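Local coordinates for nodulation protein S (Bradyrhizobium sp., PDB 3OFK) that probably methylates Nod factor precursors as an S-adenosyl-L-methionine-dependent N-methyltransferase, and is seen here with the spent cofactor S-adenosyl-L-homocysteine, at residues A[23-26]-A[27-30]; A[31-34]-A[35-38]. All coordinates share one frame; numbering follows the deposited sequence.

Contact 1. Residues A[23-26]-A[27-30]; sequences NDDP and WRLD. With SAH (S-adenosyl-L-homocysteine), chain E.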
ATOM      1  N   ASN A  23      -8.277 -14.204   8.970  1.00 49.95           N
ATOM      2  CA  ASN A  23      -7.961 -15.319   8.071  1.00 51.78           C
ATOM      3  C   ASN A  23      -6.510 -15.745   8.291  1.00 50.43           C
ATOM      4  O   ASN A  23      -5.666 -14.895   8.555  1.00 47.79           O
ATOM      5  CB  ASN A  23      -8.166 -14.911   6.585  1.00 51.54           C
ATOM      6  CG  ASN A  23      -9.656 -14.763   6.205  1.00 56.14           C
ATOM      7  OD1 ASN A  23     -10.523 -15.385   6.819  1.00 51.25           O
ATOM      8  ND2 ASN A  23      -9.945 -13.926   5.201  1.00 57.82           N
ATOM      9  N   ASP A  24      -6.240 -17.050   8.182  1.00 51.60           N
ATOM     10  CA  ASP A  24      -4.874 -17.591   8.142  1.00 51.05           C
ATOM     11  C   ASP A  24      -3.981 -16.801   7.168  1.00 47.95           C
ATOM     12  O   ASP A  24      -2.861 -16.433   7.519  1.00 45.23           O
ATOM     13  CB  ASP A  24      -4.836 -19.075   7.734  1.00 54.28           C
ATOM     14  CG  ASP A  24      -5.544 -20.019   8.750  1.00 61.85           C
ATOM     15  OD1 ASP A  24      -6.056 -19.533   9.778  1.00 68.09           O
ATOM     16  OD2 ASP A  24      -5.613 -21.261   8.509  1.00 74.61           O
ATOM     17  N   ASP A  25      -4.481 -16.539   5.961  1.00 47.72           N
ATOM     18  CA  ASP A  25      -3.717 -15.800   4.933  1.00 45.95           C
ATOM     19  C   ASP A  25      -4.557 -14.597   4.510  1.00 44.89           C
ATOM     20  O   ASP A  25      -5.399 -14.707   3.610  1.00 45.67           O
ATOM     21  CB  ASP A  25      -3.426 -16.738   3.753  1.00 48.20           C
ATOM     22  CG  ASP A  25      -2.582 -16.094   2.644  1.00 48.15           C
ATOM     23  OD1 ASP A  25      -1.858 -15.104   2.881  1.00 45.16           O
ATOM     24  OD2 ASP A  25      -2.641 -16.617   1.508  1.00 54.66           O
ATOM     25  N   PRO A  26      -4.370 -13.447   5.183  1.00 43.55           N
ATOM     26  CA  PRO A  26      -5.194 -12.283   4.844  1.00 42.66           C
ATOM     27  C   PRO A  26      -5.029 -11.863   3.406  1.00 42.83           C
ATOM     28  O   PRO A  26      -3.898 -11.745   2.924  1.00 42.39           O
ATOM     29  CB  PRO A  26      -4.676 -11.206   5.794  1.00 40.25           C
ATOM     30  CG  PRO A  26      -4.232 -11.989   6.998  1.00 40.58           C
ATOM     31  CD  PRO A  26      -3.539 -13.184   6.374  1.00 42.49           C
ATOM     32  N   TRP A  27      -6.147 -11.651   2.722  1.00 44.66           N
ATOM     33  CA  TRP A  27      -6.143 -11.253   1.299  1.00 45.64           C
ATOM     34  C   TRP A  27      -5.443 -12.255   0.368  1.00 47.28           C
ATOM     35  O   TRP A  27      -5.150 -11.954  -0.802  1.00 47.64           O
ATOM     36  CB  TRP A  27      -5.524  -9.859   1.141  1.00 43.31           C
ATOM     37  CG  TRP A  27      -6.392  -8.761   1.657  1.00 44.28           C
ATOM     38  CD1 TRP A  27      -7.379  -8.108   0.974  1.00 49.52           C
ATOM     39  CD2 TRP A  27      -6.355  -8.182   2.962  1.00 41.69           C
ATOM     40  NE1 TRP A  27      -7.965  -7.170   1.778  1.00 45.77           N
ATOM     41  CE2 TRP A  27      -7.347  -7.182   3.003  1.00 41.56           C
ATOM     42  CE3 TRP A  27      -5.589  -8.418   4.105  1.00 37.31           C
ATOM     43  CZ2 TRP A  27      -7.580  -6.407   4.139  1.00 40.39           C
ATOM     44  CZ3 TRP A  27      -5.804  -7.634   5.231  1.00 43.26           C
ATOM     45  CH2 TRP A  27      -6.793  -6.637   5.237  1.00 40.52           C
ATOM     46  N   ARG A  28      -5.208 -13.460   0.869  1.00 48.17           N
ATOM     47  CA  ARG A  28      -4.425 -14.457   0.141  1.00 49.97           C
ATOM     48  C   ARG A  28      -3.051 -13.974  -0.381  1.00 47.93           C
ATOM     49  O   ARG A  28      -2.552 -14.480  -1.384  1.00 48.44           O
ATOM     50  CB  ARG A  28      -5.268 -15.086  -0.988  1.00 52.30           C
ATOM     51  CG  ARG A  28      -5.676 -16.514  -0.703  1.00 60.54           C
ATOM     52  CD  ARG A  28      -6.030 -17.235  -2.015  1.00 70.99           C
ATOM     53  NE  ARG A  28      -7.077 -16.509  -2.754  1.00 76.85           N
ATOM     54  CZ  ARG A  28      -7.236 -16.517  -4.081  1.00 81.30           C
ATOM     55  NH1 ARG A  28      -6.408 -17.205  -4.864  1.00 84.15           N
ATOM     56  NH2 ARG A  28      -8.233 -15.821  -4.634  1.00 81.21           N
ATOM     57  N   LEU A  29      -2.423 -13.034   0.319  1.00 45.85           N
ATOM     58  CA  LEU A  29      -1.161 -12.428  -0.162  1.00 45.22           C
ATOM     59  C   LEU A  29       0.022 -13.403  -0.199  1.00 46.92           C
ATOM     60  O   LEU A  29       1.009 -13.179  -0.934  1.00 47.93           O
ATOM     61  CB  LEU A  29      -0.786 -11.208   0.696  1.00 42.91           C
ATOM     62  CG  LEU A  29      -1.799 -10.054   0.658  1.00 42.93           C
ATOM     63  CD1 LEU A  29      -1.539  -9.049   1.769  1.00 43.87           C
ATOM     64  CD2 LEU A  29      -1.834  -9.361  -0.689  1.00 38.77           C
ATOM     65  N   ASP A  30      -0.044 -14.469   0.596  1.00 48.05           N
ATOM     66  CA  ASP A  30       1.016 -15.501   0.525  1.00 49.87           C
ATOM     67  C   ASP A  30       0.757 -16.553  -0.520  1.00 51.09           C
ATOM     68  O   ASP A  30       1.662 -16.929  -1.258  1.00 52.75           O
ATOM     69  CB  ASP A  30       1.283 -16.139   1.888  1.00 49.37           C
ATOM     70  CG  ASP A  30       2.130 -15.240   2.777  1.00 49.92           C
ATOM     71  OD1 ASP A  30       3.201 -14.766   2.314  1.00 51.47           O
ATOM     72  OD2 ASP A  30       1.705 -14.962   3.918  1.00 46.21           O
TER
HETATM   73  N   SAH E 217       0.207  -2.998   1.240  1.00 32.84           N
HETATM   74  CA  SAH E 217       0.072  -4.435   1.452  1.00 33.52           C
HETATM   75  CB  SAH E 217      -1.212  -4.726   2.225  1.00 32.17           C
HETATM   76  CG  SAH E 217      -2.554  -4.443   1.570  1.00 34.19           C
HETATM   77  SD  SAH E 217      -4.007  -5.039   2.504  1.00 34.45           S
HETATM   78  C   SAH E 217       0.113  -5.263   0.157  1.00 33.78           C
HETATM   79  O   SAH E 217      -0.008  -4.728  -0.947  1.00 33.87           O
HETATM   80  OXT SAH E 217       0.269  -6.482   0.202  1.00 32.80           O
HETATM   81  C5' SAH E 217      -4.520  -3.397   3.108  1.00 33.43           C
HETATM   82  C4' SAH E 217      -3.986  -2.926   4.446  1.00 35.23           C
HETATM   83  O4' SAH E 217      -4.300  -1.542   4.595  1.00 32.34           O
HETATM   84  C3' SAH E 217      -4.579  -3.653   5.652  1.00 32.65           C
HETATM   85  O3' SAH E 217      -3.539  -3.969   6.587  1.00 31.55           O
HETATM   86  C2' SAH E 217      -5.560  -2.617   6.224  1.00 31.85           C
HETATM   87  O2' SAH E 217      -5.747  -2.765   7.611  1.00 32.22           O
HETATM   88  C1' SAH E 217      -4.842  -1.339   5.889  1.00 30.19           C
HETATM   89  N9  SAH E 217      -5.625  -0.082   5.867  1.00 31.03           N
HETATM   90  C8  SAH E 217      -6.893   0.108   5.378  1.00 31.85           C
HETATM   91  N7  SAH E 217      -7.202   1.415   5.510  1.00 26.12           N
HETATM   92  C5  SAH E 217      -6.163   2.065   6.064  1.00 34.67           C
HETATM   93  C6  SAH E 217      -5.995   3.420   6.345  1.00 31.12           C
HETATM   94  N6  SAH E 217      -7.039   4.272   6.141  1.00 31.78           N
HETATM   95  N1  SAH E 217      -4.808   3.819   6.908  1.00 36.19           N
HETATM   96  C2  SAH E 217      -3.797   2.890   7.130  1.00 37.13           C
HETATM   97  N3  SAH E 217      -3.976   1.548   6.810  1.00 32.93           N
HETATM   98  C4  SAH E 217      -5.143   1.141   6.264  1.00 31.74           C
HETATM   99  O   HOH W   1      -0.499 -14.110   4.812  1.00 24.84           O

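Contact 2. Residues A[31-34]-A[35-38]; sequences DNPF and ERER. With SAH (S-adenosyl-L-homocysteine), chain E.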
ATOM      1  N   ASP A  31      -0.489 -17.004  -0.592  1.00 52.58           N
ATOM      2  CA  ASP A  31      -0.844 -18.198  -1.340  1.00 54.70           C
ATOM      3  C   ASP A  31      -1.280 -17.933  -2.786  1.00 54.58           C
ATOM      4  O   ASP A  31      -1.331 -18.878  -3.564  1.00 56.71           O
ATOM      5  CB  ASP A  31      -1.940 -18.977  -0.602  1.00 56.32           C
ATOM      6  CG  ASP A  31      -1.460 -19.535   0.739  1.00 61.07           C
ATOM      7  OD1 ASP A  31      -0.542 -20.382   0.740  1.00 70.30           O
ATOM      8  OD2 ASP A  31      -1.993 -19.137   1.793  1.00 67.45           O
ATOM      9  N   ASN A  32      -1.597 -16.681  -3.138  1.00 51.00           N
ATOM     10  CA  ASN A  32      -2.059 -16.370  -4.497  1.00 51.60           C
ATOM     11  C   ASN A  32      -0.884 -15.995  -5.397  1.00 50.11           C
ATOM     12  O   ASN A  32      -0.186 -15.002  -5.127  1.00 46.80           O
ATOM     13  CB  ASN A  32      -3.061 -15.233  -4.464  1.00 50.55           C
ATOM     14  CG  ASN A  32      -3.807 -15.055  -5.770  1.00 50.18           C
ATOM     15  OD1 ASN A  32      -3.483 -15.641  -6.798  1.00 50.75           O
ATOM     16  ND2 ASN A  32      -4.814 -14.197  -5.730  1.00 53.13           N
ATOM     17  N   PRO A  33      -0.632 -16.799  -6.435  1.00 52.70           N
ATOM     18  CA  PRO A  33       0.452 -16.457  -7.359  1.00 53.37           C
ATOM     19  C   PRO A  33       0.379 -15.029  -7.924  1.00 52.04           C
ATOM     20  O   PRO A  33       1.421 -14.412  -8.123  1.00 51.07           O
ATOM     21  CB  PRO A  33       0.320 -17.508  -8.472  1.00 56.95           C
ATOM     22  CG  PRO A  33      -0.973 -18.211  -8.239  1.00 58.85           C
ATOM     23  CD  PRO A  33      -1.319 -18.050  -6.817  1.00 54.81           C
ATOM     24  N   PHE A  34      -0.832 -14.502  -8.141  1.00 52.61           N
ATOM     25  CA  PHE A  34      -1.014 -13.114  -8.592  1.00 51.24           C
ATOM     26  C   PHE A  34      -0.518 -12.123  -7.552  1.00 47.88           C
ATOM     27  O   PHE A  34       0.112 -11.120  -7.886  1.00 45.93           O
ATOM     28  CB  PHE A  34      -2.491 -12.830  -8.911  1.00 52.60           C
ATOM     29  CG  PHE A  34      -2.836 -11.354  -8.962  1.00 53.93           C
ATOM     30  CD1 PHE A  34      -2.484 -10.577 -10.060  1.00 59.95           C
ATOM     31  CD2 PHE A  34      -3.526 -10.744  -7.909  1.00 54.78           C
ATOM     32  CE1 PHE A  34      -2.821  -9.217 -10.114  1.00 59.91           C
ATOM     33  CE2 PHE A  34      -3.860  -9.386  -7.956  1.00 54.49           C
ATOM     34  CZ  PHE A  34      -3.498  -8.620  -9.045  1.00 57.07           C
ATOM     35  N   GLU A  35      -0.805 -12.403  -6.286  1.00 46.18           N
ATOM     36  CA  GLU A  35      -0.358 -11.509  -5.224  1.00 43.87           C
ATOM     37  C   GLU A  35       1.154 -11.600  -5.081  1.00 43.05           C
ATOM     38  O   GLU A  35       1.805 -10.586  -4.891  1.00 41.11           O
ATOM     39  CB  GLU A  35      -1.096 -11.791  -3.905  1.00 44.25           C
ATOM     40  CG  GLU A  35      -2.621 -11.645  -3.984  1.00 43.57           C
ATOM     41  CD  GLU A  35      -3.080 -10.214  -4.152  1.00 45.43           C
ATOM     42  OE1 GLU A  35      -2.249  -9.286  -4.068  1.00 41.52           O
ATOM     43  OE2 GLU A  35      -4.283 -10.015  -4.359  1.00 50.63           O
ATOM     44  N   ARG A  36       1.721 -12.802  -5.257  1.00 45.71           N
ATOM     45  CA  ARG A  36       3.187 -12.929  -5.228  1.00 46.36           C
ATOM     46  C   ARG A  36       3.835 -12.119  -6.367  1.00 46.78           C
ATOM     47  O   ARG A  36       4.796 -11.385  -6.108  1.00 43.97           O
ATOM     48  CB  ARG A  36       3.652 -14.406  -5.236  1.00 49.00           C
ATOM     49  CG  ARG A  36       3.288 -15.202  -3.962  1.00 52.62           C
ATOM     50  CD  ARG A  36       3.952 -16.622  -3.916  1.00 56.51           C
ATOM     51  NE  ARG A  36       3.520 -17.541  -4.996  1.00 65.67           N
ATOM     52  CZ  ARG A  36       2.536 -18.452  -4.917  1.00 66.26           C
ATOM     53  NH1 ARG A  36       1.802 -18.604  -3.818  1.00 70.37           N
ATOM     54  NH2 ARG A  36       2.276 -19.232  -5.955  1.00 67.57           N
ATOM     55  N   GLU A  37       3.290 -12.241  -7.601  1.00 48.69           N
ATOM     56  CA  GLU A  37       3.770 -11.464  -8.772  1.00 49.86           C
ATOM     57  C   GLU A  37       3.594  -9.950  -8.563  1.00 47.22           C
ATOM     58  O   GLU A  37       4.465  -9.163  -8.938  1.00 46.15           O
ATOM     59  CB  GLU A  37       3.090 -11.858 -10.096  1.00 52.35           C
ATOM     60  CG  GLU A  37       4.043 -11.634 -11.277  1.00 58.36           C
ATOM     61  CD  GLU A  37       3.378 -11.266 -12.587  1.00 69.37           C
ATOM     62  OE1 GLU A  37       2.313 -11.840 -12.916  1.00 68.80           O
ATOM     63  OE2 GLU A  37       3.945 -10.399 -13.299  1.00 71.88           O
ATOM     64  N   ARG A  38       2.475  -9.558  -7.962  1.00 45.95           N
ATOM     65  CA  ARG A  38       2.269  -8.145  -7.637  1.00 45.37           C
ATOM     66  C   ARG A  38       3.340  -7.609  -6.693  1.00 43.42           C
ATOM     67  O   ARG A  38       3.879  -6.516  -6.898  1.00 42.62           O
ATOM     68  CB  ARG A  38       0.889  -7.918  -7.006  1.00 44.36           C
ATOM     69  CG  ARG A  38       0.552  -6.481  -6.808  1.00 42.90           C
ATOM     70  CD  ARG A  38      -0.883  -6.322  -6.309  1.00 41.71           C
ATOM     71  NE  ARG A  38      -1.111  -6.954  -5.009  1.00 37.96           N
ATOM     72  CZ  ARG A  38      -0.724  -6.464  -3.815  1.00 43.46           C
ATOM     73  NH1 ARG A  38      -0.059  -5.310  -3.685  1.00 39.95           N
ATOM     74  NH2 ARG A  38      -1.014  -7.151  -2.719  1.00 40.31           N
TER
HETATM   75  N   SAH E 217       0.207  -2.998   1.240  1.00 32.84           N
HETATM   76  CA  SAH E 217       0.072  -4.435   1.452  1.00 33.52           C
HETATM   77  CB  SAH E 217      -1.212  -4.726   2.225  1.00 32.17           C
HETATM   78  CG  SAH E 217      -2.554  -4.443   1.570  1.00 34.19           C
HETATM   79  SD  SAH E 217      -4.007  -5.039   2.504  1.00 34.45           S
HETATM   80  C   SAH E 217       0.113  -5.263   0.157  1.00 33.78           C
HETATM   81  O   SAH E 217      -0.008  -4.728  -0.947  1.00 33.87           O
HETATM   82  OXT SAH E 217       0.269  -6.482   0.202  1.00 32.80           O
HETATM   83  C5' SAH E 217      -4.520  -3.397   3.108  1.00 33.43           C
HETATM   84  C4' SAH E 217      -3.986  -2.926   4.446  1.00 35.23           C
HETATM   85  O4' SAH E 217      -4.300  -1.542   4.595  1.00 32.34           O
HETATM   86  C3' SAH E 217      -4.579  -3.653   5.652  1.00 32.65           C
HETATM   87  O3' SAH E 217      -3.539  -3.969   6.587  1.00 31.55           O
HETATM   88  C2' SAH E 217      -5.560  -2.617   6.224  1.00 31.85           C
HETATM   89  O2' SAH E 217      -5.747  -2.765   7.611  1.00 32.22           O
HETATM   90  C1' SAH E 217      -4.842  -1.339   5.889  1.00 30.19           C
HETATM   91  N9  SAH E 217      -5.625  -0.082   5.867  1.00 31.03           N
HETATM   92  C8  SAH E 217      -6.893   0.108   5.378  1.00 31.85           C
HETATM   93  N7  SAH E 217      -7.202   1.415   5.510  1.00 26.12           N
HETATM   94  C5  SAH E 217      -6.163   2.065   6.064  1.00 34.67           C
HETATM   95  C6  SAH E 217      -5.995   3.420   6.345  1.00 31.12           C
HETATM   96  N6  SAH E 217      -7.039   4.272   6.141  1.00 31.78           N
HETATM   97  N1  SAH E 217      -4.808   3.819   6.908  1.00 36.19           N
HETATM   98  C2  SAH E 217      -3.797   2.890   7.130  1.00 37.13           C
HETATM   99  N3  SAH E 217      -3.976   1.548   6.810  1.00 32.93           N
HETATM  100  C4  SAH E 217      -5.143   1.141   6.264  1.00 31.74           C

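Contact 1. Residues A[23-26]-A[27-30]
Asp25 reaches forward round a tight turn to hold the backbone of Asp30. Its CG stands opposite the backbone N and beside the carbonyl carbon (chi1 -178°), which brings the carboxylate alongside the backbone of Arg28 to Asp30. Asp25 OD1 takes the Asp30 N-H at 3.0 Å on its syn lone pair, in a nearly straight bond. A water 2.6 Å from Asp25 OD1 donates to it and to Asp30 OD2, bridging the two carboxylates. Their nearest oxygens, Asp25 OD1 and Asp30 OD2, are 3.7 Å apart, and Arg92 would offset the like charge through its salt bridge to Asp30 OD2. The backbone in between makes a type II-like beta turn, closed by Arg28 N and Asp25 O at 3.0 Å; Pro26 and Trp27 occupy its central positions. A second turn overlaps it, with Trp27 and Arg28 both in left-handed conformation and Leu29 N bonded to Pro26 O at 3.3 Å. This double turn lies in the loop between helices 13-21 and 33-46 of the methyltransferase domain and supplies part of the cofactor pocket. The Trp27 indole is swung beside its own backbone N (chi1 -71°), bringing the six-membered ring past Pro26, whose CB lies obliquely 3.4 Å from CE3. SD of S-adenosyl-L-homocysteine (SAH) sits 3.8 Å above the plane of the indole, over its centre, while CH2 meets SAH C3'. Leu29 puts both methyls against the ligand carboxylate, with CD1 3.5 Å from SAH OXT.

Contact 2. Residues A[31-34]-A[35-38]
Asn32 sets its CG opposite the backbone N (chi1 -167°), which turns its amide to the first turn of helix 33-46, and its CB packs 3.6 Å from Glu35 CG, beside the cap. From there Glu35 bends at chi2 (-70°) to meet Arg38, whose bend at chi3 (62°) swings the guanidinium across the side of the helix. The two lie one turn apart, an i to i+3 salt bridge in the helix that precedes the first strand of this Rossmann-like methyltransferase fold. Glu35 OE1 receives both Arg38 NE and NH2, each at 2.8 Å. The grip is side-on, and OE1 lies practically in the guanidinium plane, which should fix the rotation of the planar group. Arg38 NH1 donates to SAH O at 2.8 Å, and NH2, besides its bond to Glu35, makes longer bonds to SAH O and OXT. One positive charge is thus shared between two carboxylates, and Glu35 probably orients the guanidinium for the ligand. Phe34 turns its ring away from the helix axis toward Glu195 and Cys197, and the Glu35 carboxylate, steeply inclined to the ring, brings OE2 to 3.7 Å from Phe34 CE2. Asn32 is the N-cap. Its OD1 accepts the Phe34 N-H at 3.2 Å, with the donor well above the amide plane, while ND2 goes to Glu195. The Asn32 carbonyl O starts the helical bonding with Arg36 N at 2.9 Å. Arg36 folds back over this first turn, where its NH1 bonds to Asp30 O and one guanidinium face lies against Pro33, with CA 3.5 Å above the plane.

Contacts 1 and 2 are consecutive parts of one chain segment, with centres about 11 Å apart, and both touch S-adenosyl-L-homocysteine. Residues 23-30 meet its sulfur, ribose and carboxylate by packing, whereas in 31-38 Arg38 holds the carboxylate by hydrogen bonds. The Asp25 side chain spans the junction: OD2 probably accepts from Asp31 N at 3.0 Å, tying the double turn to the approach to the helix cap. Nearer the ligand, Leu29 CD2 packs 3.1 Å from Arg38 NH2 and 3.4 Å from Glu35 OE1, so an apolar methyl flanks the salt bridge. His39 and Ala61 add further hydrogen bonds to the same ligand.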